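Local coordinates for protein serine--tRNA ligase (Pyrococcus horikoshii, PDB 2DQ0) that catalyses the ATP-dependent attachment of serine to tRNA(Ser), and probably also to tRNA(Sec), working as a class II homodimer, at residues L50-E53 with R54-A58; S229-F232 with E233-E236; I265-G268 with K269-P272; E329-E333 with L334-Y338. All blocks are in the same frame, centred on the assembly; numbering follows the deposited sequence.

Contact 1 (L50-E53 with R54-A58)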
loop_
_atom_site.group_PDB
_atom_site.type_symbol
_atom_site.label_atom_id
_atom_site.label_comp_id
_atom_site.label_asym_id
_atom_site.label_seq_id
_atom_site.Cartn_x
_atom_site.Cartn_y
_atom_site.Cartn_z
ATOM N N LEU A 50 -50.360 -23.025 -0.526
ATOM C CA LEU A 50 -50.304 -23.696 -1.814
ATOM C C LEU A 50 -49.618 -25.045 -1.739
ATOM O O LEU A 50 -50.073 -25.989 -2.376
ATOM C CB LEU A 50 -49.634 -22.812 -2.858
ATOM C CG LEU A 50 -50.509 -21.667 -3.392
ATOM C CD1 LEU A 50 -49.679 -20.811 -4.358
ATOM C CD2 LEU A 50 -51.767 -22.239 -4.100
ATOM N N ARG A 51 -48.544 -25.156 -0.957
ATOM C CA ARG A 51 -47.860 -26.448 -0.830
ATOM C C ARG A 51 -48.858 -27.478 -0.285
ATOM O O ARG A 51 -48.915 -28.620 -0.759
ATOM C CB ARG A 51 -46.621 -26.329 0.085
ATOM C CG ARG A 51 -45.476 -25.563 -0.584
ATOM C CD ARG A 51 -44.239 -25.398 0.289
ATOM N NE ARG A 51 -43.830 -26.667 0.884
ATOM C CZ ARG A 51 -43.950 -26.957 2.176
ATOM N NH1 ARG A 51 -44.461 -26.063 3.016
ATOM N NH2 ARG A 51 -43.580 -28.150 2.622
ATOM N N HIS A 52 -49.668 -27.048 0.680
ATOM C CA HIS A 52 -50.673 -27.904 1.297
ATOM C C HIS A 52 -51.743 -28.336 0.295
ATOM O O HIS A 52 -52.190 -29.486 0.302
ATOM C CB HIS A 52 -51.345 -27.170 2.450
ATOM C CG HIS A 52 -52.309 -28.017 3.217
ATOM N ND1 HIS A 52 -51.930 -28.780 4.301
ATOM C CD2 HIS A 52 -53.634 -28.242 3.042
ATOM C CE1 HIS A 52 -52.980 -29.438 4.762
ATOM N NE2 HIS A 52 -54.025 -29.131 4.015
ATOM N N GLU A 53 -52.159 -27.400 -0.554
ATOM C CA GLU A 53 -53.177 -27.679 -1.558
ATOM C C GLU A 53 -52.613 -28.703 -2.546
ATOM O O GLU A 53 -53.326 -29.596 -2.999
ATOM C CB GLU A 53 -53.563 -26.390 -2.293
ATOM C CG GLU A 53 -55.037 -26.289 -2.679
ATOM C CD GLU A 53 -55.942 -25.903 -1.509
ATOM O OE1 GLU A 53 -56.051 -26.682 -0.534
ATOM O OE2 GLU A 53 -56.548 -24.808 -1.565
ATOM N N ARG A 54 -51.329 -28.558 -2.874
ATOM C CA ARG A 54 -50.647 -29.469 -3.789
ATOM C C ARG A 54 -50.828 -30.895 -3.278
ATOM O O ARG A 54 -51.116 -31.811 -4.049
ATOM C CB ARG A 54 -49.148 -29.109 -3.877
ATOM C CG ARG A 54 -48.212 -30.271 -4.240
ATOM C CD ARG A 54 -46.888 -29.813 -4.864
ATOM N NE ARG A 54 -45.980 -29.030 -4.007
ATOM C CZ ARG A 54 -45.536 -29.420 -2.816
ATOM N NH1 ARG A 54 -45.925 -30.576 -2.315
ATOM N NH2 ARG A 54 -44.669 -28.684 -2.144
ATOM N N ASN A 55 -50.678 -31.058 -1.968
ATOM C CA ASN A 55 -50.814 -32.346 -1.313
ATOM C C ASN A 55 -52.247 -32.857 -1.429
ATOM O O ASN A 55 -52.462 -34.010 -1.788
ATOM C CB ASN A 55 -50.401 -32.201 0.157
ATOM C CG ASN A 55 -50.410 -33.514 0.917
ATOM O OD1 ASN A 55 -50.405 -34.595 0.329
ATOM N ND2 ASN A 55 -50.399 -33.421 2.246
ATOM N N LYS A 56 -53.225 -31.999 -1.139
ATOM C CA LYS A 56 -54.631 -32.394 -1.211
ATOM C C LYS A 56 -55.017 -32.796 -2.623
ATOM O O LYS A 56 -55.567 -33.872 -2.844
ATOM C CB LYS A 56 -55.544 -31.260 -0.734
ATOM C CG LYS A 56 -55.600 -31.049 0.780
ATOM C CD LYS A 56 -56.476 -29.829 1.143
ATOM C CE LYS A 56 -56.603 -29.619 2.669
ATOM N NZ LYS A 56 -57.390 -28.398 3.071
ATOM N N ILE A 57 -54.734 -31.929 -3.585
ATOM C CA ILE A 57 -55.064 -32.219 -4.969
ATOM C C ILE A 57 -54.406 -33.521 -5.396
ATOM O O ILE A 57 -54.915 -34.224 -6.266
ATOM C CB ILE A 57 -54.606 -31.071 -5.903
ATOM C CG1 ILE A 57 -55.459 -29.831 -5.638
ATOM C CG2 ILE A 57 -54.761 -31.464 -7.368
ATOM C CD1 ILE A 57 -55.069 -28.632 -6.481
ATOM N N ALA A 58 -53.277 -33.847 -4.773
ATOM C CA ALA A 58 -52.551 -35.069 -5.115
ATOM C C ALA A 58 -53.300 -36.292 -4.632
ATOM O O ALA A 58 -53.635 -37.158 -5.430
ATOM C CB ALA A 58 -51.138 -35.049 -4.522
#
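Ile57 N donates to Glu53 O over 2.8 Å in a nearly straight bond (174° at the hydrogen), and this is one of four i to i+4 backbone bonds that make this piece a regular α-helix. Arg54 N reaches Leu50 O at 2.9 Å, Lys56 N reaches His52 O at 3.1 Å, and Asn55 N meets Arg51 O at 3.2 Å. The piece belongs to helix 28-65, which runs antiparallel to helix 72-103 in the coiled-coil arm of the N-terminal extension, the part of the enzyme involved in tRNA binding. Among the charged side chains, Glu53 and Lys56 probably attract each other weakly, OE1 standing 4.2 Å from NZ, beyond a salt bridge. Arg51 and Arg54 run alongside each other in a common direction, their guanidinium planes 63° apart. This shared course brings like charges close, with NE of Arg51 3.7 Å from NH2 of Arg54, although Arg51 NH1 is also hydrogen-bonded to Asn48 OD1. Arginines suit this exposed flank, and their positive charge is consistent with an arm that meets RNA. The Arg54 chain folds back at its third torsion (65°), which brings one guanidinium face over Arg51 O, with the oxygen nearer the rim than the centre. Leu50 and Ile57, one heptad apart, are the buried residues: Leu50 packs on Arg84, and Ile57 on Lys77, Ser78 and Ile81 of the partner helix. Branched at CB, Ile57 also lies against its own helix, with CG1 3.4 Å from Glu53 O.

Contact 2 (S229-F232 with E233-E236)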
loop_
_atom_site.group_PDB
_atom_site.type_symbol
_atom_site.label_atom_id
_atom_site.label_comp_id
_atom_site.label_asym_id
_atom_site.label_seq_id
_atom_site.Cartn_x
_atom_site.Cartn_y
_atom_site.Cartn_z
ATOM N N SER A 229 -17.275 -3.958 6.414
ATOM C CA SER A 229 -16.651 -3.188 7.492
ATOM C C SER A 229 -17.103 -1.754 7.754
ATOM O O SER A 229 -16.896 -1.246 8.866
ATOM C CB SER A 229 -15.133 -3.173 7.286
ATOM O OG SER A 229 -14.567 -4.475 7.285
ATOM N N THR A 230 -17.681 -1.092 6.753
ATOM C CA THR A 230 -18.136 0.300 6.915
ATOM C C THR A 230 -19.359 0.583 6.087
ATOM O O THR A 230 -19.956 -0.324 5.519
ATOM C CB THR A 230 -17.090 1.369 6.467
ATOM O OG1 THR A 230 -16.538 1.004 5.195
ATOM C CG2 THR A 230 -16.004 1.518 7.480
ATOM N N SER A 231 -19.721 1.860 6.013
ATOM C CA SER A 231 -20.879 2.249 5.236
ATOM C C SER A 231 -20.438 2.491 3.801
ATOM O O SER A 231 -19.288 2.867 3.535
ATOM C CB SER A 231 -21.548 3.501 5.818
ATOM O OG SER A 231 -20.674 4.603 5.811
ATOM N N PHE A 232 -21.357 2.251 2.881
ATOM C CA PHE A 232 -21.086 2.401 1.471
ATOM C C PHE A 232 -20.589 3.779 1.044
ATOM O O PHE A 232 -19.933 3.898 0.013
ATOM C CB PHE A 232 -22.331 1.991 0.689
ATOM C CG PHE A 232 -22.667 0.532 0.830
ATOM C CD1 PHE A 232 -21.822 -0.436 0.315
ATOM C CD2 PHE A 232 -23.813 0.128 1.488
ATOM C CE1 PHE A 232 -22.118 -1.783 0.457
ATOM C CE2 PHE A 232 -24.114 -1.220 1.635
ATOM C CZ PHE A 232 -23.269 -2.175 1.121
ATOM N N GLU A 233 -20.877 4.814 1.830
ATOM C CA GLU A 233 -20.415 6.159 1.484
ATOM C C GLU A 233 -18.889 6.208 1.424
ATOM O O GLU A 233 -18.313 7.001 0.669
ATOM C CB GLU A 233 -20.915 7.191 2.496
ATOM C CG GLU A 233 -22.412 7.398 2.476
ATOM C CD GLU A 233 -23.106 6.695 3.632
ATOM O OE1 GLU A 233 -22.841 5.487 3.833
ATOM O OE2 GLU A 233 -23.914 7.347 4.336
ATOM N N ASP A 234 -18.242 5.357 2.220
ATOM C CA ASP A 234 -16.789 5.304 2.256
ATOM C C ASP A 234 -16.150 5.010 0.890
ATOM O O ASP A 234 -15.027 5.464 0.639
ATOM C CB ASP A 234 -16.316 4.271 3.278
ATOM C CG ASP A 234 -16.200 4.836 4.685
ATOM O OD1 ASP A 234 -15.628 4.139 5.543
ATOM O OD2 ASP A 234 -16.677 5.959 4.944
ATOM N N PHE A 235 -16.843 4.263 0.017
ATOM C CA PHE A 235 -16.294 3.952 -1.312
ATOM C C PHE A 235 -16.108 5.214 -2.121
ATOM O O PHE A 235 -15.259 5.283 -2.995
ATOM C CB PHE A 235 -17.191 2.999 -2.120
ATOM C CG PHE A 235 -17.119 1.572 -1.677
ATOM C CD1 PHE A 235 -18.071 1.051 -0.801
ATOM C CD2 PHE A 235 -16.051 0.772 -2.065
ATOM C CE1 PHE A 235 -17.953 -0.250 -0.309
ATOM C CE2 PHE A 235 -15.916 -0.529 -1.582
ATOM C CZ PHE A 235 -16.872 -1.043 -0.696
ATOM N N GLU A 236 -16.896 6.230 -1.823
ATOM C CA GLU A 236 -16.773 7.471 -2.563
ATOM C C GLU A 236 -15.761 8.410 -1.894
ATOM O O GLU A 236 -14.926 9.023 -2.556
ATOM C CB GLU A 236 -18.152 8.130 -2.646
ATOM C CG GLU A 236 -18.287 9.244 -3.664
ATOM C CD GLU A 236 -19.657 9.922 -3.601
ATOM O OE1 GLU A 236 -19.858 10.928 -4.320
ATOM O OE2 GLU A 236 -20.532 9.452 -2.833
#
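Asp234 N donates to Ser231 O at 3.0 Å, closing a type I β-turn from Ser231 to Asp234. Phe235 N repeats the i+3 to i pattern onto Phe232 O at 3.1 Å, and both donors sit above the plane of the carbonyl they meet. The polar side-chain bonds are weak, made where short hydroxyl side chains can reach nearby acids. Ser231 OG gives a weak bond to Glu233 OE1 at 3.1 Å, the glutamate chain bending at its second torsion (103°) to come back to the serine. Thr230 lies across Asp234, its OG1 3.3 Å from OD1, though its one proton may go instead to Glu226 O. An alanine in place of Asp234 has no carboxylate, and the Thr230 hydroxyl would probably be left with the Glu226 carbonyl alone and be freer to turn. Apolar contact comes from two phenylalanines, whose broad rings run alongside each other, CD1 of Phe232 being 3.9 Å from CE1 of Phe235. Phe232 O also lies at the edge of the Phe235 ring, which further engages Arg223 in a cation-pi contact. The whole is a β-turn leading into the short helix 234-237 beside the seryl-adenylate pocket, where Phe235 O holds Lys284 NZ, a predicted ATP-binding residue.

Contact 3 (I265-G268 with K269-P272)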
loop_
_atom_site.group_PDB
_atom_site.type_symbol
_atom_site.label_atom_id
_atom_site.label_comp_id
_atom_site.label_asym_id
_atom_site.label_seq_id
_atom_site.Cartn_x
_atom_site.Cartn_y
_atom_site.Cartn_z
ATOM N N ILE A 265 -18.074 -19.788 12.180
ATOM C CA ILE A 265 -18.832 -19.945 13.398
ATOM C C ILE A 265 -17.668 -20.222 14.312
ATOM O O ILE A 265 -17.045 -21.272 14.225
ATOM C CB ILE A 265 -19.769 -21.148 13.361
ATOM C CG1 ILE A 265 -20.903 -20.873 12.370
ATOM C CG2 ILE A 265 -20.305 -21.421 14.775
ATOM C CD1 ILE A 265 -21.806 -22.051 12.119
ATOM N N LEU A 266 -17.330 -19.247 15.139
ATOM C CA LEU A 266 -16.208 -19.406 16.035
ATOM C C LEU A 266 -16.577 -20.325 17.182
ATOM O O LEU A 266 -17.755 -20.551 17.459
ATOM C CB LEU A 266 -15.774 -18.041 16.572
ATOM C CG LEU A 266 -15.217 -17.057 15.539
ATOM C CD1 LEU A 266 -15.023 -15.708 16.210
ATOM C CD2 LEU A 266 -13.884 -17.571 14.954
ATOM N N ASP A 267 -15.557 -20.875 17.829
ATOM C CA ASP A 267 -15.752 -21.735 18.981
ATOM C C ASP A 267 -15.636 -20.770 20.168
ATOM O O ASP A 267 -14.592 -20.150 20.371
ATOM C CB ASP A 267 -14.652 -22.798 19.033
ATOM C CG ASP A 267 -14.896 -23.847 20.110
ATOM O OD1 ASP A 267 -14.988 -23.474 21.306
ATOM O OD2 ASP A 267 -14.988 -25.046 19.754
ATOM N N GLY A 268 -16.717 -20.633 20.929
ATOM C CA GLY A 268 -16.729 -19.725 22.064
ATOM C C GLY A 268 -15.605 -19.875 23.080
ATOM O O GLY A 268 -15.294 -18.933 23.832
ATOM N N LYS A 269 -14.986 -21.049 23.128
ATOM C CA LYS A 269 -13.922 -21.228 24.092
ATOM C C LYS A 269 -12.719 -20.357 23.779
ATOM O O LYS A 269 -11.893 -20.112 24.655
ATOM C CB LYS A 269 -13.509 -22.699 24.183
ATOM C CG LYS A 269 -14.557 -23.574 24.858
ATOM C CD LYS A 269 -15.065 -22.955 26.174
ATOM C CE LYS A 269 -14.022 -22.985 27.294
ATOM N NZ LYS A 269 -13.789 -24.366 27.818
ATOM N N ASP A 270 -12.628 -19.884 22.535
ATOM C CA ASP A 270 -11.511 -19.039 22.100
ATOM C C ASP A 270 -11.715 -17.538 22.361
ATOM O O ASP A 270 -10.757 -16.824 22.667
ATOM C CB ASP A 270 -11.227 -19.263 20.616
ATOM C CG ASP A 270 -10.781 -20.680 20.319
ATOM O OD1 ASP A 270 -9.833 -21.152 20.987
ATOM O OD2 ASP A 270 -11.376 -21.309 19.414
ATOM N N LEU A 271 -12.952 -17.063 22.226
ATOM C CA LEU A 271 -13.251 -15.666 22.485
ATOM C C LEU A 271 -12.666 -15.268 23.846
ATOM O O LEU A 271 -12.649 -16.056 24.779
ATOM C CB LEU A 271 -14.763 -15.441 22.471
ATOM C CG LEU A 271 -15.463 -15.119 21.146
ATOM C CD1 LEU A 271 -15.088 -16.122 20.096
ATOM C CD2 LEU A 271 -16.982 -15.116 21.363
ATOM N N PRO A 272 -12.129 -14.048 23.958
ATOM C CA PRO A 272 -12.050 -13.058 22.878
ATOM C C PRO A 272 -10.826 -13.283 21.979
ATOM O O PRO A 272 -9.776 -13.694 22.451
ATOM C CB PRO A 272 -11.972 -11.739 23.640
ATOM C CG PRO A 272 -11.120 -12.106 24.808
ATOM C CD PRO A 272 -11.653 -13.479 25.232
#
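Leu266 meets Leu271 almost perpendicularly, the two CD1 methyls touching at 3.9 Å. Both leucines also rest on Phe389 of strand 387-390, so branched apolar chains suit the inner side of this bend, where strand 264-267 ends before the chain returns as strand 273-282 in the class II catalytic sheet. On the other flank Asp267 organises the turn. Its carboxylate OD1 accepts Lys269 N at 3.0 Å through the anti lone pair, which is an Asx turn. The first torsion (-172°) sets CG beside the carbonyl carbon, so that the carboxylate reaches forward along the chain to this N-H. Asp267 O meanwhile takes Asp270 N at 2.9 Å, a straight bond (165°) whose donor stands 35° out of the carbonyl plane. One aspartate thus receives two successive backbone N-H groups; with one methylene, its carboxylate spans to the N-H two residues ahead, the reach an Asx turn requires. Gly268, between Asp267 and Lys269 in the chain, is buried and keeps a backbone bond to Arg390. Lys269 overlaps OD1 with its CB at 3.3 Å, but its bent chain carries NZ off to 6.7 Å from Asp267 OD1. Asp267 OD1 and Asp270 OD2 stand 4.6 Å apart, and the bond from Lys269 N probably offsets part of the charge on Asp267 OD1. The bend therefore rests on leucine packing and two N-H groups, one caught by the Asp267 carboxylate, the next by its main-chain carbonyl, with no Asp267–Lys269 salt bridge.

Contact 4 (E329-E333 with L334-Y338)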
loop_
_atom_site.group_PDB
_atom_site.type_symbol
_atom_site.label_atom_id
_atom_site.label_comp_id
_atom_site.label_asym_id
_atom_site.label_seq_id
_atom_site.Cartn_x
_atom_site.Cartn_y
_atom_site.Cartn_z
ATOM N N GLU A 329 -2.600 4.540 27.607
ATOM C CA GLU A 329 -1.320 4.208 28.222
ATOM C C GLU A 329 -0.161 4.563 27.334
ATOM O O GLU A 329 0.854 5.083 27.810
ATOM C CB GLU A 329 -1.240 2.727 28.564
ATOM C CG GLU A 329 -1.900 2.341 29.874
ATOM C CD GLU A 329 -1.835 0.839 30.120
ATOM O OE1 GLU A 329 -0.740 0.267 29.938
ATOM O OE2 GLU A 329 -2.867 0.232 30.496
ATOM N N LEU A 330 -0.304 4.282 26.042
ATOM C CA LEU A 330 0.770 4.574 25.108
ATOM C C LEU A 330 1.101 6.048 25.084
ATOM O O LEU A 330 2.272 6.431 25.183
ATOM C CB LEU A 330 0.411 4.107 23.699
ATOM C CG LEU A 330 0.269 2.596 23.584
ATOM C CD1 LEU A 330 -0.224 2.249 22.193
ATOM C CD2 LEU A 330 1.606 1.932 23.899
ATOM N N PHE A 331 0.077 6.885 24.963
ATOM C CA PHE A 331 0.330 8.312 24.922
ATOM C C PHE A 331 0.835 8.870 26.236
ATOM O O PHE A 331 1.560 9.867 26.250
ATOM C CB PHE A 331 -0.898 9.043 24.396
ATOM C CG PHE A 331 -1.079 8.869 22.913
ATOM C CD1 PHE A 331 -0.537 9.810 22.015
ATOM C CD2 PHE A 331 -1.704 7.708 22.403
ATOM C CE1 PHE A 331 -0.606 9.602 20.631
ATOM C CE2 PHE A 331 -1.782 7.482 21.030
ATOM C CZ PHE A 331 -1.231 8.434 20.125
ATOM N N GLN A 332 0.486 8.228 27.345
ATOM C CA GLN A 332 1.022 8.679 28.623
ATOM C C GLN A 332 2.529 8.365 28.645
ATOM O O GLN A 332 3.335 9.222 29.031
ATOM C CB GLN A 332 0.306 8.013 29.789
ATOM C CG GLN A 332 -1.131 8.453 29.911
ATOM C CD GLN A 332 -1.881 7.710 30.988
ATOM O OE1 GLN A 332 -3.095 7.854 31.126
ATOM N NE2 GLN A 332 -1.166 6.914 31.759
ATOM N N GLU A 333 2.927 7.171 28.201
ATOM C CA GLU A 333 4.360 6.850 28.178
ATOM C C GLU A 333 5.098 7.794 27.209
ATOM O O GLU A 333 6.255 8.174 27.431
ATOM C CB GLU A 333 4.586 5.384 27.786
ATOM C CG GLU A 333 3.930 4.389 28.764
ATOM C CD GLU A 333 4.620 3.023 28.821
ATOM O OE1 GLU A 333 4.082 2.041 28.255
ATOM O OE2 GLU A 333 5.704 2.943 29.437
ATOM N N LEU A 334 4.412 8.167 26.132
ATOM C CA LEU A 334 4.946 9.069 25.127
ATOM C C LEU A 334 4.930 10.505 25.676
ATOM O O LEU A 334 5.362 11.448 25.002
ATOM C CB LEU A 334 4.091 8.971 23.862
ATOM C CG LEU A 334 4.672 8.263 22.640
ATOM C CD1 LEU A 334 5.836 7.432 23.032
ATOM C CD2 LEU A 334 3.612 7.434 21.967
ATOM N N GLU A 335 4.421 10.647 26.902
ATOM C CA GLU A 335 4.336 11.935 27.591
ATOM C C GLU A 335 3.566 12.962 26.755
ATOM O O GLU A 335 4.027 14.095 26.545
ATOM C CB GLU A 335 5.744 12.470 27.895
ATOM C CG GLU A 335 6.657 11.527 28.679
ATOM C CD GLU A 335 8.089 12.053 28.800
ATOM O OE1 GLU A 335 9.045 11.236 28.864
ATOM O OE2 GLU A 335 8.263 13.294 28.836
ATOM N N ILE A 336 2.390 12.563 26.279
ATOM C CA ILE A 336 1.573 13.462 25.473
ATOM C C ILE A 336 0.269 13.804 26.182
ATOM O O ILE A 336 -0.617 12.955 26.328
ATOM C CB ILE A 336 1.241 12.858 24.080
ATOM C CG1 ILE A 336 2.537 12.529 23.323
ATOM C CG2 ILE A 336 0.428 13.870 23.260
ATOM C CD1 ILE A 336 3.396 13.761 22.957
ATOM N N PRO A 337 0.132 15.058 26.628
ATOM C CA PRO A 337 -1.106 15.429 27.317
ATOM C C PRO A 337 -2.294 15.308 26.349
ATOM O O PRO A 337 -2.169 15.553 25.156
ATOM C CB PRO A 337 -0.817 16.850 27.817
ATOM C CG PRO A 337 0.118 17.397 26.759
ATOM C CD PRO A 337 1.022 16.218 26.425
ATOM N N TYR A 338 -3.444 14.910 26.873
ATOM C CA TYR A 338 -4.613 14.690 26.037
ATOM C C TYR A 338 -5.884 14.739 26.867
ATOM O O TYR A 338 -5.861 14.910 28.089
ATOM C CB TYR A 338 -4.505 13.303 25.385
ATOM C CG TYR A 338 -4.592 12.135 26.372
ATOM C CD1 TYR A 338 -5.825 11.674 26.829
ATOM C CD2 TYR A 338 -3.437 11.524 26.879
ATOM C CE1 TYR A 338 -5.919 10.638 27.770
ATOM C CE2 TYR A 338 -3.516 10.479 27.828
ATOM C CZ TYR A 338 -4.764 10.047 28.271
ATOM O OH TYR A 338 -4.861 9.060 29.236
#
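A Schellman motif ends helix 316-333, and both of its bonds turn back into the last helical turn. Ile336 N donates to Phe331 O at 2.8 Å, and Glu335 N to Gln332 O at the same 2.8 Å, the second donor standing well above its carbonyl plane (68°). Just before them Leu334 N still makes an ordinary helical bond to Leu330 O. Glu335 takes the positive phi (56°) that such an ending needs; glycine is the commonest residue there, but a glutamate can be accommodated, its CB directed away from the helix. The apolar contact that usually accompanies the motif is present too: CB of Ile336 comes to the edge of the Phe331 ring, 4.1 Å from CD1. Further on, the extended chain of Gln332 runs to Tyr338, with amide and ring nearly coplanar (11°). Its CG lies at the ring edge, 3.8 Å from CE2, and OE1 is 2.9 Å from the tyrosine OH, whose proton may instead go to Glu328 OE1. A leucine at Gln332 offers no amide oxygen, and the buried tyrosine's hydroxyl would probably depend on Glu328 alone. CB of Phe331 touches the same ring 4.3 Å from CD2. Around the turn, Leu334 packs on Leu199 of helix 190-209 and Ile417 of helix 410-420, while Glu333 forms a salt bridge with Arg206. Ile336 reaches helix 410-420 and strand 354-362, and Tyr338 opens strand 338-342, pairing with Trp129.

How the contacts relate
The four contacts follow one another along the chain and none touches another. Contact 1 stands apart on the tRNA-binding arm, its centre about 50 Å from the centre of the chain and about 72 Å from that of contact 4, which lies on the opposite side of that centre. The other three belong to the catalytic body. Contact 2 is nearest the middle, with the side chain of Asp234 about 8 Å from the bound seryl-adenylate analogue and that of Thr230 about 5 Å from that of Glu254, a predicted serine-binding residue. Contact 4 approaches the same ligand through the side chain of Phe331, about 7 Å away, yet contacts 2 and 4 have centres 32 Å apart. Contact 3 lies away from the annotated sites, its nearest atoms about 14 Å from contact 2.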